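Local coordinates for alkaline serine protease (Pseudoalteromonas sp., PDB 1Y9Z), which probably cleaves peptide bonds as a cold-adapted, subtilisin-like serine protease from an Antarctic bacterium, at residues G202-L216 / N356-M370. Sequence-based numbering, arbitrary orientation.
Sequences GEAILSTVTVGEGRL and NQGNQDYEYYNGTSM. With PMS (phenylmethanesulfonic acid), chain H.
L206 lays its CB over one face of the Y364 ring, 3.8 Å from the ring centroid, a CH-pi contact, and its CD1 reaches the CD1 and CE1 side of the same ring. A204 meets the ring edge, its backbone O 3.4 Å from Y364 CD2. V232 of strand 232-240 also touches Y364. Replacing Y364 by alanine removes the ring, which would probably strip L206 CB of its aromatic cover and open a gap beside A204. At the Y362 ring, S207 O lies at the edge, near the plane, while T208 CG2 approaches CE1 obliquely at 3.6 Å. E363 CD lies at the edge of the Y365 ring, in its plane, and V209 CG1 packs obliquely against the hydroxyl end.

Strands 205-208 and 362-365 form a two-stranded antiparallel sheet. I205 N gives a straight bond of 2.8 Å to Y365 O, in the carbonyl plane. Before D361, on the other side of a corner at N359, the pairing belongs to another sheet, where strand 214-221 runs antiparallel to strand 351-360. E213 and G214 both face Q360, a classic beta bulge. The type II turn from T210 to E213 brings G212 N to D361 OD1 at 2.8 Å, nearly along the C-O axis. D361 CG stands anti to its carbonyl carbon (chi1 -53°), which swings the carboxylate toward this turn. Q360 folds back on its own strand, NE2 to G358 O. R215 extends past Q357 O, its CG at 3.3 Å, and its guanidinium binds N250 and H234. A water joins R215 O to Y364 N.

The two-stranded sheet probably forms the link between the subtilisin-like domain and the inserted beta barrel. G367 N bonds G202 O where the chain enters helix 368-385. There S369, the nucleophile expected in subtilases, carries the phenylmethanesulfonyl group covalently on OG.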
loop_
_atom_site.group_PDB
_atom_site.type_symbol
_atom_site.label_atom_id
_atom_site.label_comp_id
_atom_site.label_asym_id
_atom_site.label_seq_id
_atom_site.Cartn_x
_atom_site.Cartn_y
_atom_site.Cartn_z
ATOM N N GLY A 202 -1.860 -4.563 -0.734
ATOM C CA GLY A 202 -1.941 -3.476 -1.697
ATOM C C GLY A 202 -3.218 -2.652 -1.744
ATOM O O GLY A 202 -3.367 -1.801 -2.621
ATOM N N GLU A 203 -4.148 -2.901 -0.828
ATOM C CA GLU A 203 -5.389 -2.128 -0.778
ATOM C C GLU A 203 -5.458 -1.485 0.601
ATOM O O GLU A 203 -5.288 -2.162 1.614
ATOM C CB GLU A 203 -6.608 -3.033 -0.992
ATOM C CG GLU A 203 -7.974 -2.348 -0.830
ATOM C CD GLU A 203 -8.272 -1.284 -1.882
ATOM O OE1 GLU A 203 -7.689 -1.332 -2.987
ATOM O OE2 GLU A 203 -9.115 -0.401 -1.614
ATOM N N ALA A 204 -5.690 -0.177 0.629
ATOM C CA ALA A 204 -5.783 0.564 1.886
ATOM C C ALA A 204 -4.509 0.395 2.706
ATOM O O ALA A 204 -4.539 -0.112 3.831
ATOM C CB ALA A 204 -6.997 0.088 2.690
ATOM N N ILE A 205 -3.388 0.824 2.130
ATOM C CA ILE A 205 -2.093 0.726 2.791
ATOM C C ILE A 205 -1.681 2.076 3.378
ATOM O O ILE A 205 -1.426 3.033 2.648
ATOM C CB ILE A 205 -0.995 0.253 1.798
ATOM C CG1 ILE A 205 -1.405 -1.081 1.156
ATOM C CG2 ILE A 205 0.342 0.127 2.515
ATOM C CD1 ILE A 205 -1.754 -2.182 2.148
ATOM N N LEU A 206 -1.630 2.144 4.704
ATOM C CA LEU A 206 -1.241 3.367 5.392
ATOM C C LEU A 206 0.277 3.466 5.464
ATOM O O LEU A 206 0.953 2.505 5.835
ATOM C CB LEU A 206 -1.815 3.375 6.811
ATOM C CG LEU A 206 -1.430 4.558 7.705
ATOM C CD1 LEU A 206 -2.018 5.846 7.139
ATOM C CD2 LEU A 206 -1.941 4.310 9.120
ATOM N N SER A 207 0.817 4.624 5.102
ATOM C CA SER A 207 2.256 4.827 5.170
ATOM C C SER A 207 2.586 6.311 5.207
ATOM O O SER A 207 1.697 7.164 5.191
ATOM C CB SER A 207 2.961 4.172 3.974
ATOM O OG SER A 207 4.373 4.185 4.143
ATOM N N THR A 208 3.878 6.600 5.268
ATOM C CA THR A 208 4.392 7.960 5.288
ATOM C C THR A 208 4.238 8.635 3.928
ATOM O O THR A 208 4.337 7.988 2.886
ATOM C CB THR A 208 5.893 7.955 5.614
ATOM O OG1 THR A 208 6.548 7.011 4.755
ATOM C CG2 THR A 208 6.137 7.553 7.060
ATOM N N VAL A 209 3.969 9.936 3.942
ATOM C CA VAL A 209 3.900 10.711 2.708
ATOM C C VAL A 209 4.602 12.030 2.995
ATOM O O VAL A 209 4.840 12.370 4.155
ATOM C CB VAL A 209 2.450 10.997 2.238
ATOM C CG1 VAL A 209 1.752 9.692 1.868
ATOM C CG2 VAL A 209 1.683 11.754 3.306
ATOM N N THR A 210 4.956 12.760 1.944
ATOM C CA THR A 210 5.619 14.047 2.104
ATOM C C THR A 210 4.851 14.859 3.143
ATOM O O THR A 210 3.624 14.957 3.084
ATOM C CB THR A 210 5.651 14.794 0.768
ATOM O OG1 THR A 210 6.319 13.977 -0.201
ATOM C CG2 THR A 210 6.387 16.122 0.906
ATOM N N VAL A 211 5.583 15.431 4.094
ATOM C CA VAL A 211 4.979 16.198 5.176
ATOM C C VAL A 211 3.889 17.165 4.729
ATOM O O VAL A 211 4.096 17.997 3.843
ATOM C CB VAL A 211 6.061 16.972 5.966
ATOM C CG1 VAL A 211 5.411 17.883 7.003
ATOM C CG2 VAL A 211 6.996 15.984 6.658
ATOM N N GLY A 212 2.721 17.026 5.352
ATOM C CA GLY A 212 1.591 17.889 5.058
ATOM C C GLY A 212 0.711 17.524 3.877
ATOM O O GLY A 212 -0.333 18.144 3.684
ATOM N N GLU A 213 1.101 16.523 3.093
ATOM C CA GLU A 213 0.311 16.149 1.922
ATOM C C GLU A 213 -0.636 14.978 2.147
ATOM O O GLU A 213 -1.387 14.601 1.245
ATOM C CB GLU A 213 1.243 15.833 0.747
ATOM C CG GLU A 213 2.086 17.024 0.316
ATOM C CD GLU A 213 2.852 16.784 -0.972
ATOM O OE1 GLU A 213 3.360 17.774 -1.537
ATOM O OE2 GLU A 213 2.954 15.618 -1.416
ATOM N N GLY A 214 -0.615 14.421 3.351
ATOM C CA GLY A 214 -1.460 13.282 3.652
ATOM C C GLY A 214 -2.852 13.593 4.151
ATOM O O GLY A 214 -3.277 14.749 4.222
ATOM N N ARG A 215 -3.562 12.533 4.513
ATOM C CA ARG A 215 -4.922 12.657 4.997
ATOM C C ARG A 215 -5.224 11.443 5.863
ATOM O O ARG A 215 -4.787 10.332 5.557
ATOM C CB ARG A 215 -5.874 12.701 3.806
ATOM C CG ARG A 215 -7.264 13.143 4.149
ATOM C CD ARG A 215 -8.158 13.035 2.938
ATOM N NE ARG A 215 -9.506 13.463 3.273
ATOM C CZ ARG A 215 -10.599 13.006 2.678
ATOM N NH1 ARG A 215 -11.787 13.454 3.056
ATOM N NH2 ARG A 215 -10.499 12.100 1.713
ATOM N N LEU A 216 -5.958 11.656 6.948
ATOM C CA LEU A 216 -6.306 10.566 7.845
ATOM C C LEU A 216 -7.756 10.669 8.276
ATOM O O LEU A 216 -8.425 11.665 8.009
ATOM C CB LEU A 216 -5.396 10.580 9.076
ATOM C CG LEU A 216 -3.909 10.317 8.814
ATOM C CD1 LEU A 216 -3.110 10.542 10.091
ATOM C CD2 LEU A 216 -3.725 8.895 8.304
ATOM N N ASN A 356 -12.401 13.423 9.268
ATOM C CA ASN A 356 -11.454 13.304 8.168
ATOM C C ASN A 356 -10.554 14.515 8.362
ATOM O O ASN A 356 -11.043 15.629 8.553
ATOM C CB ASN A 356 -12.144 13.390 6.807
ATOM C CG ASN A 356 -12.890 12.124 6.447
ATOM O OD1 ASN A 356 -12.546 11.035 6.906
ATOM N ND2 ASN A 356 -13.907 12.257 5.606
ATOM N N GLN A 357 -9.245 14.301 8.328
ATOM C CA GLN A 357 -8.307 15.394 8.531
ATOM C C GLN A 357 -7.273 15.483 7.422
ATOM O O GLN A 357 -6.659 14.482 7.054
ATOM C CB GLN A 357 -7.601 15.217 9.876
ATOM C CG GLN A 357 -8.545 15.222 11.069
ATOM C CD GLN A 357 -7.867 14.797 12.355
ATOM O OE1 GLN A 357 -6.850 15.364 12.753
ATOM N NE2 GLN A 357 -8.433 13.793 13.017
ATOM N N GLY A 358 -7.091 16.685 6.887
ATOM C CA GLY A 358 -6.108 16.882 5.840
ATOM C C GLY A 358 -4.812 17.404 6.433
ATOM O O GLY A 358 -4.673 17.493 7.656
ATOM N N ASN A 359 -3.862 17.740 5.568
ATOM C CA ASN A 359 -2.570 18.269 5.997
ATOM C C ASN A 359 -1.832 17.313 6.935
ATOM O O ASN A 359 -1.110 17.746 7.834
ATOM C CB ASN A 359 -2.772 19.625 6.688
ATOM C CG ASN A 359 -1.491 20.438 6.776
ATOM O OD1 ASN A 359 -0.881 20.768 5.758
ATOM N ND2 ASN A 359 -1.084 20.776 7.995
ATOM N N GLN A 360 -2.003 16.012 6.720
ATOM C CA GLN A 360 -1.344 15.014 7.558
ATOM C C GLN A 360 -0.014 14.553 6.961
ATOM O O GLN A 360 0.344 14.941 5.848
ATOM C CB GLN A 360 -2.267 13.813 7.769
ATOM C CG GLN A 360 -3.562 14.160 8.486
ATOM C CD GLN A 360 -3.321 14.786 9.844
ATOM O OE1 GLN A 360 -2.734 14.167 10.731
ATOM N NE2 GLN A 360 -3.772 16.024 10.012
ATOM N N ASP A 361 0.712 13.723 7.704
ATOM C CA ASP A 361 2.007 13.224 7.250
ATOM C C ASP A 361 1.973 11.737 6.896
ATOM O O ASP A 361 3.018 11.106 6.703
ATOM C CB ASP A 361 3.069 13.491 8.321
ATOM C CG ASP A 361 3.099 14.949 8.755
ATOM O OD1 ASP A 361 2.818 15.826 7.914
ATOM O OD2 ASP A 361 3.412 15.218 9.933
ATOM N N TYR A 362 0.766 11.193 6.808
ATOM C CA TYR A 362 0.553 9.788 6.467
ATOM C C TYR A 362 -0.700 9.720 5.614
ATOM O O TYR A 362 -1.512 10.646 5.623
ATOM C CB TYR A 362 0.349 8.960 7.737
ATOM C CG TYR A 362 1.485 9.098 8.721
ATOM C CD1 TYR A 362 2.599 8.263 8.653
ATOM C CD2 TYR A 362 1.478 10.116 9.673
ATOM C CE1 TYR A 362 3.683 8.443 9.509
ATOM C CE2 TYR A 362 2.554 10.306 10.527
ATOM C CZ TYR A 362 3.653 9.469 10.439
ATOM O OH TYR A 362 4.730 9.671 11.269
ATOM N N GLU A 363 -0.866 8.631 4.873
ATOM C CA GLU A 363 -2.049 8.487 4.042
ATOM C C GLU A 363 -2.223 7.061 3.552
ATOM O O GLU A 363 -1.255 6.304 3.447
ATOM C CB GLU A 363 -1.972 9.429 2.833
ATOM C CG GLU A 363 -3.291 9.560 2.079
ATOM C CD GLU A 363 -3.266 10.625 0.999
ATOM O OE1 GLU A 363 -4.334 10.877 0.403
ATOM O OE2 GLU A 363 -2.192 11.207 0.744
ATOM N N TYR A 364 -3.471 6.706 3.270
ATOM C CA TYR A 364 -3.798 5.392 2.739
ATOM C C TYR A 364 -3.699 5.446 1.217
ATOM O O TYR A 364 -4.252 6.352 0.587
ATOM C CB TYR A 364 -5.225 4.988 3.118
ATOM C CG TYR A 364 -5.371 4.431 4.513
ATOM C CD1 TYR A 364 -5.616 5.267 5.606
ATOM C CD2 TYR A 364 -5.246 3.064 4.744
ATOM C CE1 TYR A 364 -5.731 4.747 6.896
ATOM C CE2 TYR A 364 -5.356 2.538 6.021
ATOM C CZ TYR A 364 -5.598 3.379 7.093
ATOM O OH TYR A 364 -5.692 2.836 8.354
ATOM N N TYR A 365 -2.980 4.484 0.645
ATOM C CA TYR A 365 -2.811 4.359 -0.804
ATOM C C TYR A 365 -3.206 2.946 -1.219
ATOM O O TYR A 365 -3.161 2.019 -0.409
ATOM C CB TYR A 365 -1.349 4.523 -1.229
ATOM C CG TYR A 365 -0.790 5.921 -1.381
ATOM C CD1 TYR A 365 0.401 6.113 -2.080
ATOM C CD2 TYR A 365 -1.406 7.036 -0.809
ATOM C CE1 TYR A 365 0.974 7.367 -2.207
ATOM C CE2 TYR A 365 -0.834 8.314 -0.934
ATOM C CZ TYR A 365 0.359 8.463 -1.634
ATOM O OH TYR A 365 0.958 9.692 -1.759
ATOM N N ASN A 366 -3.561 2.791 -2.493
ATOM C CA ASN A 366 -3.905 1.489 -3.072
ATOM C C ASN A 366 -2.954 1.268 -4.240
ATOM O O ASN A 366 -2.590 2.222 -4.929
ATOM C CB ASN A 366 -5.307 1.477 -3.686
ATOM C CG ASN A 366 -6.399 1.831 -2.712
ATOM O OD1 ASN A 366 -7.466 2.288 -3.125
ATOM N ND2 ASN A 366 -6.163 1.610 -1.428
ATOM N N GLY A 367 -2.571 0.020 -4.487
ATOM C CA GLY A 367 -1.721 -0.242 -5.631
ATOM C C GLY A 367 -0.744 -1.388 -5.526
ATOM O O GLY A 367 -0.353 -1.791 -4.430
ATOM N N THR A 368 -0.359 -1.935 -6.677
ATOM C CA THR A 368 0.625 -3.003 -6.692
ATOM C C THR A 368 1.946 -2.360 -6.268
ATOM O O THR A 368 2.869 -3.047 -5.838
ATOM C CB THR A 368 0.772 -3.648 -8.098
ATOM O OG1 THR A 368 0.971 -2.635 -9.091
ATOM C CG2 THR A 368 -0.467 -4.458 -8.435
ATOM N N SER A 369 2.017 -1.032 -6.378
ATOM C CA SER A 369 3.207 -0.279 -5.985
ATOM C C SER A 369 3.341 -0.262 -4.468
ATOM O O SER A 369 4.408 0.052 -3.948
ATOM C CB SER A 369 3.043 0.993 -6.748
ATOM O OG SER A 369 3.438 1.180 -8.012
ATOM N N MET A 370 2.249 -0.580 -3.769
ATOM C CA MET A 370 2.232 -0.630 -2.306
ATOM C C MET A 370 2.564 -2.051 -1.851
ATOM O O MET A 370 3.171 -2.256 -0.800
ATOM C CB MET A 370 0.853 -0.224 -1.764
ATOM C CG MET A 370 0.603 1.282 -1.667
ATOM S SD MET A 370 0.710 2.211 -3.219
ATOM C CE MET A 370 2.386 2.798 -3.133
HETATM C C PMS H . 2.153 2.639 -10.067
HETATM S S PMS H . 2.688 1.049 -9.389
HETATM C C1 PMS H . 3.225 3.336 -10.943
HETATM C C2 PMS H . 3.230 3.060 -12.359
HETATM C C3 PMS H . 4.201 3.683 -13.205
HETATM C C4 PMS H . 5.156 4.581 -12.587
HETATM C C5 PMS H . 5.157 4.856 -11.198
HETATM C C6 PMS H . 4.206 4.257 -10.314
HETATM O O2S PMS H . 3.522 0.401 -10.396
HETATM O O1S PMS H . 1.535 0.231 -9.095
HETATM O O HOH W 1 -4.178 13.848 0.505
HETATM O O HOH W 2 -4.324 16.905 2.850
HETATM O O HOH W 3 -5.738 8.211 4.003
#